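Local coordinates for coat protein (Sulfolobus turreted icosahedral virus, PDB 2BBD), which serves as the major capsid protein of an archaeal virus, probably building its icosahedral shell, and probably shares ancestry with capsid proteins of bacterial and eukaryotic viruses, at residues G1-E6 and T155-T160; R34-G39 and Y151-Y156. All blocks are in the same frame, centred on the assembly; numbering follows the deposited sequence.

Both contacts lie in one antiparallel sheet of the capsid protein and share the strand 145-158, with strand 2-13 along one of its edges and strand 29-43 along the other. Interaction 2 sits toward the middle of that strand and interaction 1 at its C-terminal end, their centres about 16 Å apart. Their segments share Thr155 and Tyr156, whose contacts with the N-terminal strand belong to interaction 1. Along the chain, 1-6 comes first, then 34-39, and both contacts close on 151-160. Glu6 O probably accepts a hydrogen bond from Ile154 N. In the order 2-13, 145-158, 29-43, 108-123, the two contacts join the N-terminal edge strand to the inner strands of one jelly-roll sheet.

Interaction 1 of 2, residues G1-E6 and T155-T160; sequences GEIYTE and TYERVT
With chi1 at 65°, the CG of Tyr4 is set between its own backbone N and carbonyl carbon, and the ring folds back over Tyr156, whose CB sits over one ring face. This is a CH-pi contact, with Tyr156 CB 3.9 Å from the centroid of the Tyr4 ring and displaced toward the rim. The two rings, with planes 28° apart, are slid so far past each other that they barely overlap. Glu6 reaches the other tyrosine: its CG lies at the ring edge of Tyr156, in plane, and its carboxylate stands almost perpendicular to that ring. The hydroxyls of Tyr4 and Tyr156 bond beyond the two strands, to Asn28 ND2 and Pro25 O. Beneath the rings, Tyr4 and Tyr156 form an antiparallel hydrogen-bonded pair. Tyr156 N reaches Tyr4 O at 2.7 Å, and Tyr4 N comes to Tyr156 O at 3.1 Å. Strand 2-6 thereby lines strand 155-158 as part of 2-13, the edge strand of a sheet in the N-terminal jelly roll of this double jelly-roll capsid protein. On the opposite face, Thr5 and Thr155 join OG1 to OG1 at 2.9 Å, and Ile3 CG2 packs on Thr155 CG2 at 3.6 Å. Glu157 points its CG anti to the backbone N (chi1 -168°) and runs out extended, passing Ile3 CG1 at 3.7 Å from its CG. Its OE2 meets the terminal amine, Gly1 N, at 2.7 Å in a salt bridge, on the anti side and somewhat out of the carboxylate plane. Arg122 also pairs with OE2 and Arg31 with OE1, so three positive groups surround this buried carboxylate and would be expected to favour its ionised form. Glu163 takes a second hydrogen bond from Gly1 N.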
loop_
_atom_site.group_PDB
_atom_site.type_symbol
_atom_site.label_atom_id
_atom_site.label_comp_id
_atom_site.label_asym_id
_atom_site.label_seq_id
_atom_site.Cartn_x
_atom_site.Cartn_y
_atom_site.Cartn_z
ATOM N N GLY A 1 5.021 -14.687 20.553
ATOM C CA GLY A 1 6.416 -15.036 20.955
ATOM C C GLY A 1 7.362 -13.852 20.942
ATOM O O GLY A 1 6.927 -12.700 20.912
ATOM N N GLU A 2 8.660 -14.137 20.965
ATOM C CA GLU A 2 9.685 -13.097 20.960
ATOM C C GLU A 2 9.813 -12.458 19.574
ATOM O O GLU A 2 9.985 -13.149 18.572
ATOM C CB GLU A 2 11.026 -13.697 21.385
ATOM C CG GLU A 2 12.165 -12.699 21.528
ATOM C CD GLU A 2 13.431 -13.355 22.065
ATOM O OE1 GLU A 2 14.481 -12.680 22.147
ATOM O OE2 GLU A 2 13.373 -14.556 22.404
ATOM N N ILE A 3 9.730 -11.134 19.532
ATOM C CA ILE A 3 9.814 -10.392 18.275
ATOM C C ILE A 3 11.196 -9.781 18.101
ATOM O O ILE A 3 11.734 -9.161 19.016
ATOM C CB ILE A 3 8.766 -9.261 18.230
ATOM C CG1 ILE A 3 7.364 -9.843 18.441
ATOM C CG2 ILE A 3 8.848 -8.522 16.887
ATOM C CD1 ILE A 3 6.265 -8.780 18.517
ATOM N N TYR A 4 11.773 -9.962 16.921
ATOM C CA TYR A 4 13.100 -9.425 16.647
ATOM C C TYR A 4 13.240 -9.090 15.177
ATOM O O TYR A 4 12.524 -9.617 14.322
ATOM C CB TYR A 4 14.197 -10.417 17.066
ATOM C CG TYR A 4 14.207 -11.707 16.276
ATOM C CD1 TYR A 4 13.279 -12.713 16.541
ATOM C CD2 TYR A 4 15.123 -11.908 15.244
ATOM C CE1 TYR A 4 13.262 -13.885 15.803
ATOM C CE2 TYR A 4 15.110 -13.073 14.496
ATOM C CZ TYR A 4 14.178 -14.058 14.782
ATOM O OH TYR A 4 14.141 -15.206 14.036
ATOM N N THR A 5 14.185 -8.208 14.892
ATOM C CA THR A 5 14.402 -7.756 13.539
ATOM C C THR A 5 15.829 -7.964 13.056
ATOM O O THR A 5 16.786 -7.813 13.816
ATOM C CB THR A 5 14.041 -6.253 13.439
ATOM O OG1 THR A 5 12.655 -6.077 13.764
ATOM C CG2 THR A 5 14.286 -5.730 12.052
ATOM N N GLU A 6 15.964 -8.342 11.790
ATOM C CA GLU A 6 17.280 -8.492 11.201
ATOM C C GLU A 6 17.278 -8.076 9.725
ATOM O O GLU A 6 16.277 -8.213 9.004
ATOM C CB GLU A 6 17.840 -9.921 11.408
ATOM C CG GLU A 6 17.037 -11.084 10.854
ATOM C CD GLU A 6 17.581 -12.460 11.317
ATOM O OE1 GLU A 6 17.245 -13.478 10.684
ATOM O OE2 GLU A 6 18.332 -12.532 12.313
ATOM N N THR A 155 11.116 -8.418 10.219
ATOM C CA THR A 155 10.752 -8.491 11.621
ATOM C C THR A 155 10.112 -9.867 11.814
ATOM O O THR A 155 9.100 -10.182 11.193
ATOM C CB THR A 155 9.748 -7.397 12.017
ATOM O OG1 THR A 155 10.368 -6.107 11.918
ATOM C CG2 THR A 155 9.284 -7.616 13.449
ATOM N N TYR A 156 10.732 -10.692 12.652
ATOM C CA TYR A 156 10.232 -12.035 12.918
ATOM C C TYR A 156 9.589 -12.126 14.281
ATOM O O TYR A 156 9.668 -11.208 15.087
ATOM C CB TYR A 156 11.370 -13.061 12.904
ATOM C CG TYR A 156 11.972 -13.343 11.557
ATOM C CD1 TYR A 156 13.207 -12.814 11.202
ATOM C CD2 TYR A 156 11.326 -14.175 10.652
ATOM C CE1 TYR A 156 13.790 -13.115 9.974
ATOM C CE2 TYR A 156 11.893 -14.479 9.424
ATOM C CZ TYR A 156 13.123 -13.947 9.090
ATOM O OH TYR A 156 13.669 -14.229 7.861
ATOM N N GLU A 157 8.947 -13.255 14.521
ATOM C CA GLU A 157 8.362 -13.546 15.815
ATOM C C GLU A 157 8.551 -15.045 15.976
ATOM O O GLU A 157 8.164 -15.835 15.106
ATOM C CB GLU A 157 6.873 -13.203 15.896
ATOM C CG GLU A 157 6.363 -13.228 17.336
ATOM C CD GLU A 157 4.878 -12.946 17.460
ATOM O OE1 GLU A 157 4.379 -12.017 16.793
ATOM O OE2 GLU A 157 4.208 -13.648 18.243
ATOM N N ARG A 158 9.187 -15.428 17.070
ATOM C CA ARG A 158 9.417 -16.827 17.334
ATOM C C ARG A 158 8.162 -17.384 17.995
ATOM O O ARG A 158 7.939 -17.211 19.194
ATOM C CB ARG A 158 10.640 -16.999 18.237
ATOM C CG ARG A 158 10.874 -18.426 18.658
ATOM C CD ARG A 158 12.274 -18.628 19.201
ATOM N NE ARG A 158 12.380 -19.897 19.917
ATOM C CZ ARG A 158 11.894 -20.102 21.139
ATOM N NH1 ARG A 158 11.272 -19.116 21.778
ATOM N NH2 ARG A 158 12.026 -21.289 21.721
ATOM N N VAL A 159 7.338 -18.035 17.189
ATOM C CA VAL A 159 6.097 -18.622 17.663
ATOM C C VAL A 159 6.311 -20.117 17.850
ATOM O O VAL A 159 6.594 -20.847 16.896
ATOM C CB VAL A 159 4.958 -18.364 16.657
ATOM C CG1 VAL A 159 3.658 -18.919 17.185
ATOM C CG2 VAL A 159 4.826 -16.863 16.418
ATOM N N THR A 160 6.187 -20.561 19.092
ATOM C CA THR A 160 6.390 -21.964 19.427
ATOM C C THR A 160 5.129 -22.794 19.234
ATOM O O THR A 160 4.020 -22.263 19.184
ATOM C CB THR A 160 6.853 -22.105 20.884
ATOM O OG1 THR A 160 5.837 -21.588 21.754
ATOM C CG2 THR A 160 8.142 -21.312 21.100
HETATM O O HOH W 1 9.642 -17.089 21.574
HETATM O O HOH W 2 17.044 -13.605 8.239
#

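Interaction 2 of 2, residues R34-G39 and Y151-Y156; sequences RVQLIG and YITITY
Strands 34-38 and 151-156 run antiparallel, their axes 161° apart and 4.8 Å at closest approach. Arg34 with Thr153 and Gln36 with Tyr151 are hydrogen-bonded pairs, Val35 with Ile152 the non-hydrogen-bonded pair between them. The pairs are held by four backbone bonds, the straightest from Arg34 N to Thr153 O (2.6 Å, 170°). On one face, Val35 CG2 lies 3.9 Å from Ile152 CD1, the two side chains side by side and pointing the same way. On the other, a water bridges the strands: it donates to Tyr151 O at 3.0 Å, accepts from Gln36 NE2 and bonds Thr153 OG1, which also bonds Thr7 of strand 2-13. With its CG anti to the carbonyl carbon (chi1 -64°), Tyr151 brings a ring edge to Gln36 O, while its CE1 lies 3.9 Å from Ile38 CB and the two side chains cross at about a right angle. A second water spans Tyr151 OH and Ile38 O. Arg34 NE forms a salt bridge with Glu117 on the next strand, 108-123. Flanked by 2-13 and 108-123, this ladder is an inner strand pair of a jelly-roll sheet, in one of the two jelly rolls of the double jelly-roll capsid fold.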
loop_
_atom_site.group_PDB
_atom_site.type_symbol
_atom_site.label_atom_id
_atom_site.label_comp_id
_atom_site.label_asym_id
_atom_site.label_seq_id
_atom_site.Cartn_x
_atom_site.Cartn_y
_atom_site.Cartn_z
ATOM N N ARG A 34 10.664 -4.729 5.776
ATOM C CA ARG A 34 11.011 -3.353 5.476
ATOM C C ARG A 34 11.928 -3.310 4.262
ATOM O O ARG A 34 12.838 -4.135 4.123
ATOM C CB ARG A 34 11.715 -2.706 6.667
ATOM C CG ARG A 34 12.321 -1.353 6.342
ATOM C CD ARG A 34 13.163 -0.826 7.491
ATOM N NE ARG A 34 12.353 -0.431 8.636
ATOM C CZ ARG A 34 12.859 -0.050 9.805
ATOM N NH1 ARG A 34 14.177 -0.018 9.978
ATOM N NH2 ARG A 34 12.051 0.312 10.796
ATOM N N VAL A 35 11.667 -2.348 3.385
ATOM C CA VAL A 35 12.449 -2.146 2.178
ATOM C C VAL A 35 12.974 -0.710 2.193
ATOM O O VAL A 35 12.206 0.235 2.394
ATOM C CB VAL A 35 11.584 -2.340 0.898
ATOM C CG1 VAL A 35 12.407 -2.017 -0.337
ATOM C CG2 VAL A 35 11.057 -3.777 0.812
ATOM N N GLN A 36 14.281 -0.548 2.008
ATOM C CA GLN A 36 14.881 0.781 1.955
ATOM C C GLN A 36 15.725 0.911 0.694
ATOM O O GLN A 36 16.634 0.098 0.450
ATOM C CB GLN A 36 15.759 1.050 3.181
ATOM C CG GLN A 36 15.059 0.893 4.517
ATOM C CD GLN A 36 16.021 0.983 5.691
ATOM O OE1 GLN A 36 16.245 2.060 6.250
ATOM N NE2 GLN A 36 16.611 -0.148 6.059
ATOM N N LEU A 37 15.399 1.911 -0.121
ATOM C CA LEU A 37 16.140 2.191 -1.341
ATOM C C LEU A 37 17.081 3.298 -0.893
ATOM O O LEU A 37 16.654 4.418 -0.621
ATOM C CB LEU A 37 15.199 2.679 -2.450
ATOM C CG LEU A 37 15.869 3.118 -3.758
ATOM C CD1 LEU A 37 16.635 1.947 -4.350
ATOM C CD2 LEU A 37 14.813 3.630 -4.758
ATOM N N ILE A 38 18.365 2.972 -0.803
ATOM C CA ILE A 38 19.361 3.913 -0.307
ATOM C C ILE A 38 20.554 4.068 -1.249
ATOM O O ILE A 38 21.111 3.079 -1.734
ATOM C CB ILE A 38 19.877 3.434 1.070
ATOM C CG1 ILE A 38 18.687 3.215 2.013
ATOM C CG2 ILE A 38 20.883 4.432 1.637
ATOM C CD1 ILE A 38 19.040 2.544 3.324
ATOM N N GLY A 39 20.946 5.319 -1.477
ATOM C CA GLY A 39 22.070 5.605 -2.351
ATOM C C GLY A 39 22.115 7.079 -2.700
ATOM O O GLY A 39 22.010 7.935 -1.823
ATOM N N TYR A 151 17.714 -2.470 0.464
ATOM C CA TYR A 151 18.072 -3.179 1.681
ATOM C C TYR A 151 16.784 -3.763 2.253
ATOM O O TYR A 151 15.778 -3.060 2.397
ATOM C CB TYR A 151 18.714 -2.228 2.691
ATOM C CG TYR A 151 20.019 -1.665 2.205
ATOM C CD1 TYR A 151 20.047 -0.715 1.188
ATOM C CD2 TYR A 151 21.236 -2.117 2.727
ATOM C CE1 TYR A 151 21.249 -0.225 0.695
ATOM C CE2 TYR A 151 22.453 -1.636 2.239
ATOM C CZ TYR A 151 22.449 -0.690 1.222
ATOM O OH TYR A 151 23.634 -0.215 0.719
ATOM N N ILE A 152 16.821 -5.052 2.570
ATOM C CA ILE A 152 15.661 -5.751 3.094
ATOM C C ILE A 152 15.802 -6.053 4.581
ATOM O O ILE A 152 16.806 -6.617 5.015
ATOM C CB ILE A 152 15.454 -7.075 2.351
ATOM C CG1 ILE A 152 15.428 -6.829 0.842
ATOM C CG2 ILE A 152 14.188 -7.760 2.850
ATOM C CD1 ILE A 152 14.337 -5.852 0.360
ATOM N N THR A 153 14.797 -5.676 5.367
ATOM C CA THR A 153 14.845 -5.932 6.800
ATOM C C THR A 153 13.583 -6.669 7.231
ATOM O O THR A 153 12.473 -6.255 6.934
ATOM C CB THR A 153 14.989 -4.638 7.587
ATOM O OG1 THR A 153 16.212 -3.997 7.211
ATOM C CG2 THR A 153 15.030 -4.923 9.067
ATOM N N ILE A 154 13.758 -7.772 7.938
ATOM C CA ILE A 154 12.612 -8.567 8.339
ATOM C C ILE A 154 12.372 -8.604 9.836
ATOM O O ILE A 154 13.303 -8.767 10.630
ATOM C CB ILE A 154 12.772 -10.005 7.797
ATOM C CG1 ILE A 154 12.963 -9.942 6.282
ATOM C CG2 ILE A 154 11.547 -10.858 8.135
ATOM C CD1 ILE A 154 13.472 -11.211 5.692
ATOM N N THR A 155 11.116 -8.418 10.219
ATOM C CA THR A 155 10.752 -8.491 11.621
ATOM C C THR A 155 10.112 -9.867 11.814
ATOM O O THR A 155 9.100 -10.182 11.193
ATOM C CB THR A 155 9.748 -7.397 12.017
ATOM O OG1 THR A 155 10.368 -6.107 11.918
ATOM C CG2 THR A 155 9.284 -7.616 13.449
ATOM N N TYR A 156 10.732 -10.692 12.652
ATOM C CA TYR A 156 10.232 -12.035 12.918
ATOM C C TYR A 156 9.589 -12.126 14.281
ATOM O O TYR A 156 9.668 -11.208 15.087
ATOM C CB TYR A 156 11.370 -13.061 12.904
ATOM C CG TYR A 156 11.972 -13.343 11.557
ATOM C CD1 TYR A 156 13.207 -12.814 11.202
ATOM C CD2 TYR A 156 11.326 -14.175 10.652
ATOM C CE1 TYR A 156 13.790 -13.115 9.974
ATOM C CE2 TYR A 156 11.893 -14.479 9.424
ATOM C CZ TYR A 156 13.123 -13.947 9.090
ATOM O OH TYR A 156 13.669 -14.229 7.861
HETATM O O HOH W 3 15.614 -2.345 5.284
HETATM O O HOH W 4 23.582 2.184 -1.295
#